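EDD domain protein, DegV family (Ruminococcus gnavus ATCC 29149, PDB 5V85) probably binds long-chain fatty acids, as other DegV-family proteins do, and holds a vaccenic acid molecule between its two domains. Local coordinates at residues 29-34 and 138-143. Numbering follows the deposited sequence.
Sequences CGEFTP and SASVGE. With VCA (vaccenic acid), chain H.
Glu-31 reaches across to Ser-140 with its carboxylate, whose OE1 accepts a hydrogen bond from the serine OG at 2.9 Å. The hydroxyl meets OE1 on its syn side, 28° out of the carboxylate plane. A bend in the glutamate chain (chi2 83°) turns its end toward this partner, although the CB itself does not point there. The other oxygen, OE2, is held more firmly from outside, by the backbone N of Ser-282 and the hydroxyl of Ser-285, so the buried carboxylate ties the two segments to the start of helix 283-289, Ser-282 lying just before it and Ser-285 in its first turn. With an alanine in place of Glu-31, the Ser-140 hydroxyl and the Ser-282 amide would probably lose their acceptor, and a gap would be likely to open beside Val-141. Ser-140 sits at the N-cap of helix 141-155, yet its side chain does no capping; with OG anti to the backbone N (chi1 179°), it serves the glutamate instead. Here the loop after the first strand of the N-terminal domain meets a helix start at the centre of the DegV fold, where the fatty acid lies between the two domains. Cys-29 packs on that same turn: its SG takes a weak bond from Ser-140 N at 3.5 Å, and lies 4.1 Å from Ala-139 CB. The small methyl of Ala-139 suits this place, since it also touches C8 of the vaccenic acid at 3.8 Å. Beside them Gly-30 CA donates a C-H...O contact to Ser-140 O (3.5 Å); a side chain there would run into Glu-143 CB, which is consistent with a glycine at this position.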
ATOM      1  N   CYS B  29      -2.913  -1.111 -23.247  1.00 16.20           N
ATOM      2  CA  CYS B  29      -2.734  -2.425 -22.640  1.00 18.35           C
ATOM      3  C   CYS B  29      -3.937  -2.815 -21.787  1.00 19.36           C
ATOM      4  O   CYS B  29      -4.267  -4.002 -21.690  1.00 20.08           O
ATOM      5  CB  CYS B  29      -1.451  -2.466 -21.810  1.00 19.32           C
ATOM      6  SG  CYS B  29      -1.033  -4.123 -21.183  1.00 21.32           S
ATOM      7  N   GLY B  30      -4.615  -1.838 -21.187  1.00 16.64           N
ATOM      8  CA  GLY B  30      -5.765  -2.117 -20.349  1.00 13.51           C
ATOM      9  C   GLY B  30      -7.028  -2.411 -21.135  1.00 16.91           C
ATOM     10  O   GLY B  30      -7.573  -1.522 -21.796  1.00 17.27           O
ATOM     11  N   GLU B  31      -7.507  -3.650 -21.056  1.00 17.79           N
ATOM     12  CA  GLU B  31      -8.668  -4.073 -21.827  1.00 19.28           C
ATOM     13  C   GLU B  31      -9.934  -3.382 -21.337  1.00 19.59           C
ATOM     14  O   GLU B  31     -10.060  -3.022 -20.165  1.00 23.04           O
ATOM     15  CB  GLU B  31      -8.847  -5.589 -21.732  1.00 22.52           C
ATOM     16  CG  GLU B  31      -7.792  -6.389 -22.463  1.00 22.66           C
ATOM     17  CD  GLU B  31      -6.524  -6.579 -21.653  1.00 19.93           C
ATOM     18  OE1 GLU B  31      -6.514  -6.226 -20.453  1.00 23.78           O
ATOM     19  OE2 GLU B  31      -5.534  -7.083 -22.221  1.00 25.51           O
ATOM     20  N   PHE B  32     -10.881  -3.202 -22.251  1.00 21.58           N
ATOM     21  CA  PHE B  32     -12.199  -2.674 -21.926  1.00 21.36           C
ATOM     22  C   PHE B  32     -13.226  -3.792 -22.040  1.00 25.21           C
ATOM     23  O   PHE B  32     -13.213  -4.551 -23.014  1.00 25.64           O
ATOM     24  CB  PHE B  32     -12.583  -1.521 -22.859  1.00 19.50           C
ATOM     25  CG  PHE B  32     -11.942  -0.206 -22.511  1.00 16.46           C
ATOM     26  CD1 PHE B  32     -11.116  -0.085 -21.405  1.00 15.46           C
ATOM     27  CD2 PHE B  32     -12.162   0.911 -23.302  1.00 24.51           C
ATOM     28  CE1 PHE B  32     -10.525   1.128 -21.092  1.00 18.78           C
ATOM     29  CE2 PHE B  32     -11.573   2.130 -22.995  1.00 22.76           C
ATOM     30  CZ  PHE B  32     -10.755   2.237 -21.889  1.00 21.75           C
ATOM     31  N   THR B  33     -14.105  -3.894 -21.046  1.00 22.68           N
ATOM     32  CA  THR B  33     -15.274  -4.745 -21.171  1.00 22.21           C
ATOM     33  C   THR B  33     -16.261  -4.112 -22.150  1.00 25.90           C
ATOM     34  O   THR B  33     -16.136  -2.932 -22.492  1.00 22.42           O
ATOM     35  CB  THR B  33     -15.938  -4.951 -19.809  1.00 23.90           C
ATOM     36  OG1 THR B  33     -16.359  -3.688 -19.277  1.00 23.96           O
ATOM     37  CG2 THR B  33     -14.975  -5.617 -18.836  1.00 25.23           C
ATOM     38  N   PRO B  34     -17.241  -4.881 -22.640  1.00 30.36           N
ATOM     39  CA  PRO B  34     -18.270  -4.265 -23.497  1.00 31.14           C
ATOM     40  C   PRO B  34     -18.973  -3.094 -22.834  1.00 23.09           C
ATOM     41  O   PRO B  34     -19.276  -2.097 -23.502  1.00 27.35           O
ATOM     42  CB  PRO B  34     -19.230  -5.430 -23.777  1.00 35.55           C
ATOM     43  CG  PRO B  34     -18.373  -6.645 -23.678  1.00 38.81           C
ATOM     44  CD  PRO B  34     -17.367  -6.351 -22.597  1.00 37.41           C
ATOM     45  N   SER B 138       0.920  -2.728 -12.691  1.00 19.22           N
ATOM     46  CA  SER B 138       0.307  -3.948 -13.164  1.00 13.84           C
ATOM     47  C   SER B 138       0.271  -3.840 -14.678  1.00 19.12           C
ATOM     48  O   SER B 138       1.056  -3.097 -15.276  1.00 16.98           O
ATOM     49  CB  SER B 138      -1.076  -4.135 -12.513  1.00 15.61           C
ATOM     50  OG  SER B 138      -1.736  -5.296 -12.996  1.00 18.39           O
ATOM     51  N   ALA B 139      -0.657  -4.552 -15.292  1.00 15.62           N
ATOM     52  CA  ALA B 139      -0.843  -4.511 -16.731  1.00 13.69           C
ATOM     53  C   ALA B 139      -2.190  -5.153 -16.996  1.00 15.96           C
ATOM     54  O   ALA B 139      -2.821  -5.700 -16.087  1.00 18.09           O
ATOM     55  CB  ALA B 139       0.280  -5.242 -17.472  1.00 14.11           C
ATOM     56  N   SER B 140      -2.623  -5.071 -18.249  1.00 17.90           N
ATOM     57  CA  SER B 140      -3.793  -5.799 -18.747  1.00 16.42           C
ATOM     58  C   SER B 140      -4.983  -5.471 -17.847  1.00 17.69           C
ATOM     59  O   SER B 140      -5.264  -4.284 -17.621  1.00 16.63           O
ATOM     60  CB  SER B 140      -3.435  -7.275 -18.847  1.00 12.36           C
ATOM     61  OG  SER B 140      -4.538  -8.037 -19.305  1.00 16.96           O
ATOM     62  N   VAL B 141      -5.684  -6.464 -17.296  1.00 17.02           N
ATOM     63  CA  VAL B 141      -6.894  -6.199 -16.531  1.00 14.03           C
ATOM     64  C   VAL B 141      -6.622  -5.540 -15.189  1.00 12.51           C
ATOM     65  O   VAL B 141      -7.567  -5.083 -14.538  1.00 12.54           O
ATOM     66  CB  VAL B 141      -7.695  -7.497 -16.321  1.00 15.32           C
ATOM     67  CG1 VAL B 141      -8.449  -7.846 -17.582  1.00 16.15           C
ATOM     68  CG2 VAL B 141      -6.774  -8.638 -15.899  1.00 16.95           C
ATOM     69  N   GLY B 142      -5.363  -5.484 -14.752  1.00 17.22           N
ATOM     70  CA  GLY B 142      -5.041  -4.659 -13.600  1.00 17.86           C
ATOM     71  C   GLY B 142      -5.386  -3.203 -13.840  1.00 19.26           C
ATOM     72  O   GLY B 142      -5.916  -2.523 -12.957  1.00 13.35           O
ATOM     73  N   GLU B 143      -5.104  -2.709 -15.048  1.00 16.72           N
ATOM     74  CA  GLU B 143      -5.503  -1.357 -15.423  1.00 17.96           C
ATOM     75  C   GLU B 143      -7.017  -1.246 -15.543  1.00 16.91           C
ATOM     76  O   GLU B 143      -7.608  -0.248 -15.115  1.00 16.47           O
ATOM     77  CB  GLU B 143      -4.838  -0.978 -16.745  1.00 14.01           C
ATOM     78  CG  GLU B 143      -3.327  -1.149 -16.735  1.00 16.41           C
ATOM     79  CD  GLU B 143      -2.694  -0.791 -18.065  1.00 19.73           C
ATOM     80  OE1 GLU B 143      -1.804  -1.543 -18.511  1.00 17.53           O
ATOM     81  OE2 GLU B 143      -3.081   0.241 -18.655  1.00 18.69           O
TER
HETATM   82  O2  VCA H 301       6.241   0.490 -23.265  1.00 26.04           O
HETATM   83  C1  VCA H 301       6.020  -0.555 -23.933  1.00 29.20           C
HETATM   84  O1  VCA H 301       6.628  -0.745 -25.020  1.00 22.92           O
HETATM   85  C2  VCA H 301       5.014  -1.592 -23.428  1.00 21.96           C
HETATM   86  C3  VCA H 301       5.727  -2.657 -22.595  1.00 23.12           C
HETATM   87  C4  VCA H 301       4.689  -3.466 -21.811  1.00 20.51           C
HETATM   88  C5  VCA H 301       5.367  -4.671 -21.156  1.00 23.40           C
HETATM   89  C6  VCA H 301       4.417  -5.342 -20.162  1.00 23.57           C
HETATM   90  C7  VCA H 301       3.181  -5.869 -20.890  1.00 19.49           C
HETATM   91  C8  VCA H 301       2.496  -6.960 -20.059  1.00 17.88           C
HETATM   92  C9  VCA H 301       1.246  -7.435 -20.802  1.00 20.03           C
HETATM   93  C10 VCA H 301       0.501  -8.494 -19.985  1.00 22.48           C
HETATM   94  C11 VCA H 301       1.297  -9.798 -19.957  1.00 17.25           C
HETATM   95  C12 VCA H 301       1.610 -10.380 -18.798  1.00 23.59           C
HETATM   96  C13 VCA H 301       1.098  -9.822 -17.468  1.00 16.73           C
HETATM   97  C14 VCA H 301       2.185  -8.979 -16.796  1.00 22.16           C
HETATM   98  C15 VCA H 301       1.761  -8.596 -15.377  1.00 21.74           C
HETATM   99  C16 VCA H 301       2.658  -7.460 -14.875  1.00 22.62           C
HETATM  100  C17 VCA H 301       2.503  -7.282 -13.363  1.00 27.44           C
HETATM  101  C18 VCA H 301       3.454  -6.188 -12.875  1.00 21.38           C